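Local coordinates for protein alpha-Amylase (Thermotoga maritima, PDB 2B5D) that belongs to glycosyl hydrolase family 57 and is built on a largely parallel beta sheet flanked by helices, at residues I5-H10 with R366-V371; E49-T54 with G135-V140; K326-A331 with K375-V380. All coordinates share one frame; numbering follows the deposited sequence.

Contact 1 of 3, residues I5-H10 with R366-V371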
loop_
_atom_site.group_PDB
_atom_site.type_symbol
_atom_site.label_atom_id
_atom_site.label_comp_id
_atom_site.label_asym_id
_atom_site.label_seq_id
_atom_site.Cartn_x
_atom_site.Cartn_y
_atom_site.Cartn_z
ATOM N N ILE A 5 15.294 29.309 37.410
ATOM C CA ILE A 5 14.885 28.167 36.597
ATOM C C ILE A 5 13.723 28.492 35.712
ATOM O O ILE A 5 12.624 28.844 36.189
ATOM C CB ILE A 5 14.916 26.688 37.293
ATOM C CG1 ILE A 5 13.783 26.463 38.281
ATOM C CG2 ILE A 5 16.342 26.300 37.893
ATOM C CD1 ILE A 5 12.572 25.806 37.587
ATOM N N LEU A 6 13.983 28.441 34.409
ATOM C CA LEU A 6 12.919 28.736 33.444
ATOM C C LEU A 6 12.434 27.460 32.727
ATOM O O LEU A 6 13.089 26.943 31.818
ATOM C CB LEU A 6 13.291 29.943 32.531
ATOM C CG LEU A 6 12.715 30.327 31.156
ATOM C CD1 LEU A 6 11.217 30.179 30.948
ATOM C CD2 LEU A 6 13.225 31.728 30.710
ATOM N N ILE A 7 11.296 26.945 33.200
ATOM C CA ILE A 7 10.689 25.754 32.598
ATOM C C ILE A 7 9.802 26.209 31.464
ATOM O O ILE A 7 8.902 27.022 31.631
ATOM C CB ILE A 7 9.847 24.864 33.619
ATOM C CG1 ILE A 7 10.708 24.260 34.737
ATOM C CG2 ILE A 7 9.096 23.743 32.886
ATOM C CD1 ILE A 7 12.083 23.754 34.286
ATOM N N PHE A 8 10.033 25.646 30.298
ATOM C CA PHE A 8 9.185 25.992 29.167
ATOM C C PHE A 8 8.479 24.742 28.603
ATOM O O PHE A 8 9.131 23.754 28.248
ATOM C CB PHE A 8 10.006 26.740 28.076
ATOM C CG PHE A 8 9.173 27.128 26.891
ATOM C CD1 PHE A 8 8.595 28.411 26.801
ATOM C CD2 PHE A 8 8.906 26.200 25.893
ATOM C CE1 PHE A 8 7.767 28.774 25.714
ATOM C CE2 PHE A 8 8.067 26.540 24.809
ATOM C CZ PHE A 8 7.516 27.827 24.703
ATOM N N LEU A 9 7.156 24.806 28.524
ATOM C CA LEU A 9 6.334 23.803 27.856
ATOM C C LEU A 9 5.793 24.281 26.528
ATOM O O LEU A 9 5.051 25.298 26.456
ATOM C CB LEU A 9 5.115 23.463 28.725
ATOM C CG LEU A 9 5.366 22.858 30.109
ATOM C CD1 LEU A 9 4.037 22.462 30.775
ATOM C CD2 LEU A 9 6.348 21.702 30.055
ATOM N N HIS A 10 6.116 23.514 25.489
ATOM C CA HIS A 10 5.561 23.716 24.157
ATOM C C HIS A 10 4.277 22.863 23.923
ATOM O O HIS A 10 4.338 21.606 23.815
ATOM C CB HIS A 10 6.617 23.369 23.100
ATOM C CG HIS A 10 6.147 23.555 21.699
ATOM N ND1 HIS A 10 5.466 24.686 21.287
ATOM C CD2 HIS A 10 6.303 22.786 20.594
ATOM C CE1 HIS A 10 5.197 24.583 19.998
ATOM N NE2 HIS A 10 5.720 23.453 19.548
ATOM N N ARG A 366 5.628 18.673 42.041
ATOM C CA ARG A 366 6.540 18.426 43.122
ATOM C C ARG A 366 7.827 19.184 42.917
ATOM O O ARG A 366 8.398 19.669 43.885
ATOM C CB ARG A 366 6.769 16.917 43.345
ATOM C CG ARG A 366 5.569 16.264 44.058
ATOM C CD ARG A 366 5.176 16.977 45.408
ATOM N NE ARG A 366 6.245 16.806 46.400
ATOM C CZ ARG A 366 6.758 17.776 47.147
ATOM N NH1 ARG A 366 7.737 17.494 47.997
ATOM N NH2 ARG A 366 6.287 19.020 47.062
ATOM N N PHE A 367 8.272 19.287 41.665
ATOM C CA PHE A 367 9.496 20.016 41.356
ATOM C C PHE A 367 9.306 21.493 41.626
ATOM O O PHE A 367 10.203 22.126 42.141
ATOM C CB PHE A 367 9.950 19.775 39.924
ATOM C CG PHE A 367 11.193 20.516 39.547
ATOM C CD1 PHE A 367 12.432 20.069 39.975
ATOM C CD2 PHE A 367 11.127 21.648 38.720
ATOM C CE1 PHE A 367 13.622 20.752 39.611
ATOM C CE2 PHE A 367 12.294 22.336 38.343
ATOM C CZ PHE A 367 13.553 21.895 38.796
ATOM N N PHE A 368 8.137 22.037 41.303
ATOM C CA PHE A 368 7.875 23.441 41.592
ATOM C C PHE A 368 7.909 23.699 43.088
ATOM O O PHE A 368 8.567 24.644 43.534
ATOM C CB PHE A 368 6.549 23.920 40.998
ATOM C CG PHE A 368 6.575 24.103 39.503
ATOM C CD1 PHE A 368 7.780 24.066 38.791
ATOM C CD2 PHE A 368 5.396 24.354 38.807
ATOM C CE1 PHE A 368 7.800 24.256 37.428
ATOM C CE2 PHE A 368 5.409 24.559 37.432
ATOM C CZ PHE A 368 6.609 24.511 36.743
ATOM N N GLU A 369 7.232 22.850 43.854
ATOM C CA GLU A 369 7.152 23.027 45.306
ATOM C C GLU A 369 8.526 22.940 45.955
ATOM O O GLU A 369 8.835 23.693 46.874
ATOM C CB GLU A 369 6.154 22.044 45.941
ATOM C CG GLU A 369 4.712 22.306 45.526
ATOM C CD GLU A 369 3.709 21.249 45.998
ATOM O OE1 GLU A 369 4.080 20.053 46.216
ATOM O OE2 GLU A 369 2.523 21.635 46.160
ATOM N N LEU A 370 9.352 22.031 45.449
ATOM C CA LEU A 370 10.726 21.877 45.899
ATOM C C LEU A 370 11.574 23.085 45.556
ATOM O O LEU A 370 12.340 23.558 46.404
ATOM C CB LEU A 370 11.326 20.626 45.286
ATOM C CG LEU A 370 11.432 19.322 46.092
ATOM C CD1 LEU A 370 10.598 19.282 47.379
ATOM C CD2 LEU A 370 11.100 18.179 45.177
ATOM N N VAL A 371 11.453 23.592 44.315
ATOM C CA VAL A 371 12.190 24.800 43.914
ATOM C C VAL A 371 11.744 25.975 44.755
ATOM O O VAL A 371 12.570 26.762 45.194
ATOM C CB VAL A 371 12.097 25.118 42.392
ATOM C CG1 VAL A 371 12.539 26.537 42.111
ATOM C CG2 VAL A 371 12.974 24.170 41.588
#

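Contact 2 of 3, residues E49-T54 with G135-V140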
loop_
_atom_site.group_PDB
_atom_site.type_symbol
_atom_site.label_atom_id
_atom_site.label_comp_id
_atom_site.label_asym_id
_atom_site.label_seq_id
_atom_site.Cartn_x
_atom_site.Cartn_y
_atom_site.Cartn_z
ATOM N N GLU A 49 0.529 26.154 45.547
ATOM C CA GLU A 49 0.447 27.472 46.206
ATOM C C GLU A 49 0.971 28.535 45.255
ATOM O O GLU A 49 0.349 29.576 45.049
ATOM C CB GLU A 49 1.209 27.491 47.541
ATOM C CG GLU A 49 1.289 28.879 48.278
ATOM C CD GLU A 49 -0.088 29.545 48.566
ATOM O OE1 GLU A 49 -0.202 30.800 48.430
ATOM O OE2 GLU A 49 -1.058 28.822 48.920
ATOM N N ASP A 50 2.124 28.255 44.662
ATOM C CA ASP A 50 2.756 29.207 43.776
ATOM C C ASP A 50 3.606 28.458 42.770
ATOM O O ASP A 50 4.179 27.417 43.091
ATOM C CB ASP A 50 3.626 30.170 44.583
ATOM C CG ASP A 50 3.926 31.461 43.829
ATOM O OD1 ASP A 50 2.997 32.049 43.216
ATOM O OD2 ASP A 50 5.097 31.900 43.862
ATOM N N PHE A 51 3.693 29.004 41.559
ATOM C CA PHE A 51 4.547 28.461 40.511
ATOM C C PHE A 51 4.962 29.620 39.599
ATOM O O PHE A 51 4.374 30.693 39.656
ATOM C CB PHE A 51 3.794 27.352 39.727
ATOM C CG PHE A 51 2.727 27.888 38.791
ATOM C CD1 PHE A 51 1.449 28.211 39.272
ATOM C CD2 PHE A 51 3.017 28.108 37.441
ATOM C CE1 PHE A 51 0.487 28.736 38.420
ATOM C CE2 PHE A 51 2.065 28.637 36.583
ATOM C CZ PHE A 51 0.801 28.945 37.068
ATOM N N ARG A 52 5.986 29.391 38.781
ATOM C CA ARG A 52 6.278 30.230 37.609
ATOM C C ARG A 52 6.548 29.315 36.411
ATOM O O ARG A 52 7.395 28.425 36.478
ATOM C CB ARG A 52 7.498 31.134 37.821
ATOM C CG ARG A 52 7.358 32.249 38.832
ATOM C CD ARG A 52 6.211 33.174 38.519
ATOM N NE ARG A 52 6.244 34.293 39.436
ATOM C CZ ARG A 52 5.597 34.339 40.593
ATOM N NH1 ARG A 52 5.727 35.406 41.361
ATOM N NH2 ARG A 52 4.823 33.335 40.989
ATOM N N LEU A 53 5.845 29.568 35.310
ATOM C CA LEU A 53 5.949 28.716 34.124
ATOM C C LEU A 53 5.638 29.508 32.871
ATOM O O LEU A 53 4.717 30.338 32.848
ATOM C CB LEU A 53 5.007 27.498 34.254
ATOM C CG LEU A 53 4.808 26.560 33.062
ATOM C CD1 LEU A 53 5.993 25.652 32.899
ATOM C CD2 LEU A 53 3.465 25.764 33.121
ATOM N N THR A 54 6.445 29.261 31.851
ATOM C CA THR A 54 6.235 29.776 30.520
ATOM C C THR A 54 5.809 28.668 29.559
ATOM O O THR A 54 6.334 27.569 29.589
ATOM C CB THR A 54 7.521 30.454 29.996
ATOM O OG1 THR A 54 8.112 31.228 31.060
ATOM C CG2 THR A 54 7.228 31.355 28.807
ATOM N N GLY A 135 0.329 36.392 36.533
ATOM C CA GLY A 135 1.783 36.541 36.356
ATOM C C GLY A 135 2.575 35.280 36.691
ATOM O O GLY A 135 3.788 35.215 36.497
ATOM N N LYS A 136 1.883 34.265 37.183
ATOM C CA LYS A 136 2.482 32.970 37.477
ATOM C C LYS A 136 2.724 32.179 36.188
ATOM O O LYS A 136 3.683 31.385 36.101
ATOM C CB LYS A 136 1.574 32.173 38.414
ATOM C CG LYS A 136 1.166 32.919 39.686
ATOM C CD LYS A 136 0.642 31.968 40.760
ATOM C CE LYS A 136 -0.884 31.815 40.683
ATOM N NZ LYS A 136 -1.502 31.926 42.053
ATOM N N LEU A 137 1.860 32.406 35.201
ATOM C CA LEU A 137 2.000 31.798 33.882
ATOM C C LEU A 137 2.303 32.888 32.856
ATOM O O LEU A 137 1.777 34.004 32.944
ATOM C CB LEU A 137 0.720 31.064 33.482
ATOM C CG LEU A 137 0.748 30.248 32.194
ATOM C CD1 LEU A 137 1.677 28.999 32.335
ATOM C CD2 LEU A 137 -0.646 29.824 31.890
ATOM N N GLU A 138 3.166 32.543 31.907
ATOM C CA GLU A 138 3.509 33.367 30.773
ATOM C C GLU A 138 3.313 32.464 29.533
ATOM O O GLU A 138 3.872 31.341 29.455
ATOM C CB GLU A 138 4.953 33.886 30.948
ATOM C CG GLU A 138 5.666 34.442 29.738
ATOM C CD GLU A 138 5.091 35.765 29.226
ATOM O OE1 GLU A 138 5.650 36.264 28.228
ATOM O OE2 GLU A 138 4.095 36.315 29.771
ATOM N N ILE A 139 2.441 32.925 28.627
ATOM C CA ILE A 139 2.072 32.230 27.392
ATOM C C ILE A 139 2.558 33.026 26.196
ATOM O O ILE A 139 2.149 34.168 25.994
ATOM C CB ILE A 139 0.534 32.118 27.229
ATOM C CG1 ILE A 139 -0.141 31.636 28.504
ATOM C CG2 ILE A 139 0.176 31.298 26.019
ATOM C CD1 ILE A 139 -1.593 31.876 28.482
ATOM N N VAL A 140 3.441 32.400 25.420
ATOM C CA VAL A 140 3.972 32.942 24.208
ATOM C C VAL A 140 3.184 32.401 22.979
ATOM O O VAL A 140 2.474 31.378 23.067
ATOM C CB VAL A 140 5.452 32.608 24.119
ATOM C CG1 VAL A 140 6.156 32.997 25.438
ATOM C CG2 VAL A 140 5.672 31.138 23.817
#

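Contact 3 of 3, residues K326-A331 with K375-V380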
loop_
_atom_site.group_PDB
_atom_site.type_symbol
_atom_site.label_atom_id
_atom_site.label_comp_id
_atom_site.label_asym_id
_atom_site.label_seq_id
_atom_site.Cartn_x
_atom_site.Cartn_y
_atom_site.Cartn_z
ATOM N N LYS A 326 20.228 18.157 41.068
ATOM C CA LYS A 326 20.999 18.516 39.846
ATOM C C LYS A 326 20.956 20.022 39.447
ATOM O O LYS A 326 21.955 20.566 39.008
ATOM C CB LYS A 326 20.568 17.651 38.680
ATOM C CG LYS A 326 21.006 16.249 38.887
ATOM C CD LYS A 326 20.394 15.286 37.912
ATOM C CE LYS A 326 21.441 14.273 37.568
ATOM N NZ LYS A 326 21.387 13.164 38.554
ATOM N N LYS A 327 19.828 20.694 39.655
ATOM C CA LYS A 327 19.711 22.110 39.224
ATOM C C LYS A 327 20.376 23.055 40.231
ATOM O O LYS A 327 20.880 24.142 39.865
ATOM C CB LYS A 327 18.240 22.521 39.015
ATOM C CG LYS A 327 17.450 21.742 37.922
ATOM C CD LYS A 327 18.086 21.851 36.550
ATOM C CE LYS A 327 19.104 20.752 36.331
ATOM N NZ LYS A 327 19.833 20.773 35.036
ATOM N N GLU A 328 20.338 22.654 41.509
ATOM C CA GLU A 328 21.001 23.388 42.589
ATOM C C GLU A 328 22.490 23.248 42.431
ATOM O O GLU A 328 23.249 24.203 42.447
ATOM C CB GLU A 328 20.580 22.806 43.917
ATOM C CG GLU A 328 19.134 23.148 44.260
ATOM C CD GLU A 328 18.733 22.678 45.630
ATOM O OE1 GLU A 328 17.865 23.341 46.258
ATOM O OE2 GLU A 328 19.291 21.655 46.085
ATOM N N SER A 329 22.926 22.034 42.264
ATOM C CA SER A 329 24.320 21.845 41.979
ATOM C C SER A 329 24.748 22.720 40.763
ATOM O O SER A 329 25.717 23.463 40.839
ATOM C CB SER A 329 24.584 20.369 41.772
ATOM O OG SER A 329 25.903 20.205 41.350
ATOM N N GLN A 330 23.994 22.680 39.665
ATOM C CA GLN A 330 24.363 23.436 38.430
ATOM C C GLN A 330 24.330 24.970 38.660
ATOM O O GLN A 330 25.266 25.661 38.300
ATOM C CB GLN A 330 23.521 22.962 37.235
ATOM C CG GLN A 330 23.592 23.864 35.950
ATOM C CD GLN A 330 22.502 23.527 34.954
ATOM O OE1 GLN A 330 21.311 23.498 35.290
ATOM N NE2 GLN A 330 22.900 23.282 33.731
ATOM N N ALA A 331 23.306 25.454 39.352
ATOM C CA ALA A 331 23.230 26.830 39.744
ATOM C C ALA A 331 24.454 27.330 40.525
ATOM O O ALA A 331 25.037 28.384 40.189
ATOM C CB ALA A 331 21.939 27.102 40.534
ATOM N N LYS A 375 16.732 27.182 48.722
ATOM C CA LYS A 375 17.449 28.409 48.996
ATOM C C LYS A 375 18.466 28.715 47.878
ATOM O O LYS A 375 19.096 29.771 47.873
ATOM C CB LYS A 375 18.131 28.333 50.388
ATOM C CG LYS A 375 17.148 28.419 51.584
ATOM C CD LYS A 375 16.171 29.623 51.465
ATOM C CE LYS A 375 15.082 29.636 52.569
ATOM N NZ LYS A 375 15.600 30.091 53.906
ATOM N N ASP A 376 18.623 27.794 46.937
ATOM C CA ASP A 376 19.590 27.960 45.850
ATOM C C ASP A 376 18.918 28.417 44.506
ATOM O O ASP A 376 19.610 28.672 43.514
ATOM C CB ASP A 376 20.363 26.632 45.630
ATOM C CG ASP A 376 21.462 26.346 46.718
ATOM O OD1 ASP A 376 22.276 27.260 47.072
ATOM O OD2 ASP A 376 21.553 25.167 47.178
ATOM N N LEU A 377 17.585 28.498 44.483
ATOM C CA LEU A 377 16.815 28.424 43.231
ATOM C C LEU A 377 15.493 29.129 43.332
ATOM O O LEU A 377 14.825 29.107 44.361
ATOM C CB LEU A 377 16.518 26.977 42.789
ATOM C CG LEU A 377 17.564 25.992 42.296
ATOM C CD1 LEU A 377 16.850 24.740 41.886
ATOM C CD2 LEU A 377 18.405 26.511 41.141
ATOM N N LYS A 378 15.135 29.738 42.214
ATOM C CA LYS A 378 13.894 30.461 42.043
ATOM C C LYS A 378 13.268 30.033 40.694
ATOM O O LYS A 378 13.976 29.860 39.697
ATOM C CB LYS A 378 14.232 31.953 42.014
ATOM C CG LYS A 378 13.005 32.887 42.090
ATOM C CD LYS A 378 13.436 34.303 42.372
ATOM C CE LYS A 378 14.707 34.647 41.587
ATOM N NZ LYS A 378 14.845 36.129 41.318
ATOM N N LEU A 379 11.959 29.832 40.668
ATOM C CA LEU A 379 11.257 29.702 39.394
ATOM C C LEU A 379 11.056 31.114 38.856
ATOM O O LEU A 379 10.686 31.985 39.615
ATOM C CB LEU A 379 9.897 29.050 39.560
ATOM C CG LEU A 379 9.806 27.628 40.135
ATOM C CD1 LEU A 379 8.320 27.210 40.276
ATOM C CD2 LEU A 379 10.568 26.621 39.308
ATOM N N VAL A 380 11.321 31.313 37.559
ATOM C CA VAL A 380 11.026 32.566 36.838
ATOM C C VAL A 380 10.235 32.268 35.563
ATOM O O VAL A 380 10.299 31.157 35.037
ATOM C CB VAL A 380 12.344 33.342 36.459
ATOM C CG1 VAL A 380 13.161 33.682 37.711
ATOM C CG2 VAL A 380 13.225 32.558 35.451
HETATM O O HOH W 1 19.495 24.510 48.805
#

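Contact 1 of 3, residues I5-H10 with R366-V371
Ile5 reaches from its strand to the helix with two of its carbons. Its terminal methyl CD1 comes in at the rim of the Phe367 ring, near the ring plane, 3.6 Å from CE2, while Ile5 CG1 meets the branches of Val371 tip to tip, 4.0 Å from Val371 CG1. The first torsion of Ile5 (chi1 74°) sets CG1 between the backbone N and the carbonyl carbon, leaving CG2 turned back beside the N. Phe367 answers with its CG opposite the backbone N (chi1 179°), which carries the ring out toward the strand. One helical turn on, Val371 CG2 lies over a face of that ring, 3.6 Å above its plane and displaced toward the rim; Phe323 of helix 309-338 also meets the ring. The layer formed here is helix against sheet: helix 360-373 runs nearly antiparallel to strand 3-11, their short axes 11.7 Å apart, in the alternating beta/alpha architecture expected of a family 57 glycoside hydrolase. The strand alternates accordingly. Ile5 and Ile7 face the helix, whereas Phe8 and His10 turn to the far face, where both meet Trp182 and the imidazole nitrogens of His10 are bound by Ser56 and His146. Ile7 uses CG1 against the edge of Phe368, in the ring plane and 4.0 Å from CE1. Its CD1 has a looser approach to Phe367, 4.3 Å from CE2, so Ile7 touches both rings, Phe368 more closely. Phe368 leaves the helix at its flank and extends its ring to Ile7, with Phe51 and Leu379 also packing against it.

Contact 2 of 3, residues E49-T54 with G135-V140
Lys136 lies across the loop that leads into strand 53-57, and its carbons each find a neighbour. CB rests over a face of the Phe51 ring, a CH-pi contact 3.8 Å from the centroid and 22° off the ring normal, and Lys136 CB also lies 3.4 Å from Phe51 O. CG comes 3.9 Å from Arg52 NH2, and CD is 3.4 Å from Asp50 OD1. Bends at the third and fourth torsions then swing CE past the ring, 4.1 Å from Phe51 CE1, and bring NZ toward the Glu49 carbonyl and the Asp50 carboxylate without closing a salt bridge. That carboxylate is engaged by Arg52, whose NH2 bonds in the guanidinium plane to both Asp50 OD1 and Phe51 O, the latter met from above the carbonyl plane. Two bonds hold this nitrogen, and NE makes a salt bridge to Glu384. Phe51 CG stands between its own N and carbonyl carbon (chi1 74°), which turns the ring beneath Lys136; the ring also stacks with that of Phe45. Beyond the loop the backbones join in parallel: Leu53 N gives a bond to Lys136 O at 2.9 Å, nearly straight on to the carbonyl, and Glu138 N returns one to Leu53 O at 2.9 Å. Leu53 and Leu137 lie side by side on one face of the sheet, CD2 to CD1 3.8 Å. On the other face Thr54 CG2 packs on Glu138 CG, while Thr54 OG1 bonds to Ala382 N. Two parallel neighbours, linked through a run of helices ending in 125-134, form a beta-alpha-beta crossover with an enlarged helical connection.

Contact 3 of 3, residues K326-A331 with K375-V380
Helix 309-338 lies across strand 377-379 in the helical layer that backs the sheet, and Leu377 is the main apolar side chain between them. The short axes come within 9.9 Å at 113°. With Leu377 CG opposite its carbonyl carbon (chi1 -69°), the two methyls part over the helix. CD2 settles 3.6 Å from Ala331 CB and also approaches the Lys327 carbonyl, an oxygen already bonded to Ala331 N. CD1 lies 3.7 Å from Glu328 CG and close to Lys327 CB. The aliphatic part of Glu328 thus serves as a wall for the leucine while its extended chain carries the carboxylate on toward Asp376. There the two acids cross at about a right angle, their carboxylate planes 89° apart, with Glu328 OE1 4.2 Å from Asp376 OD2. A water lies between them, donating to Asp376 OD2 at 2.7 Å and weakly to Glu328 OE1 at 3.2 Å. Other partners would be expected to ease the like charges: Arg332 makes a salt bridge to Asp376 OD2, and Ser374 OG bonds both Glu328 OE1 and the backbone N of Asp376. Lys327 meets the strand with its CB, then bends away so that NZ reaches Gln330 OE1, from above its carbonyl plane, and Ser241 OG. Leu377 also touches Val371 of helix 360-373 and Ile5 of strand 3-11. The arrangement is the helix-on-sheet packing of a beta/alpha fold, with helix 309-338 lying against the beginning of strand 377-379.

The three contacts share one sheet, with strand 3-11 as common neighbour: it pairs in parallel with 53-57 of contact 2 and with 377-379 of contact 3. Contact 1 lies about 9 Å from contact 2 and about 10 Å from contact 3, centre to centre; contacts 2 and 3 are about 17 Å apart. Leu9 N probably bonds to Thr54 O (3.1 Å), and Ile5 N to Lys378 O (2.7 Å). Helix 360-373 is followed by strand 377-379; the segments of contacts 1 and 3 alternate along the chain, whereas contact 2 is nested within the loop that contact 1 closes. Contacts 2 and 3 touch where Arg52 CG packs 3.4 Å from Leu379 O.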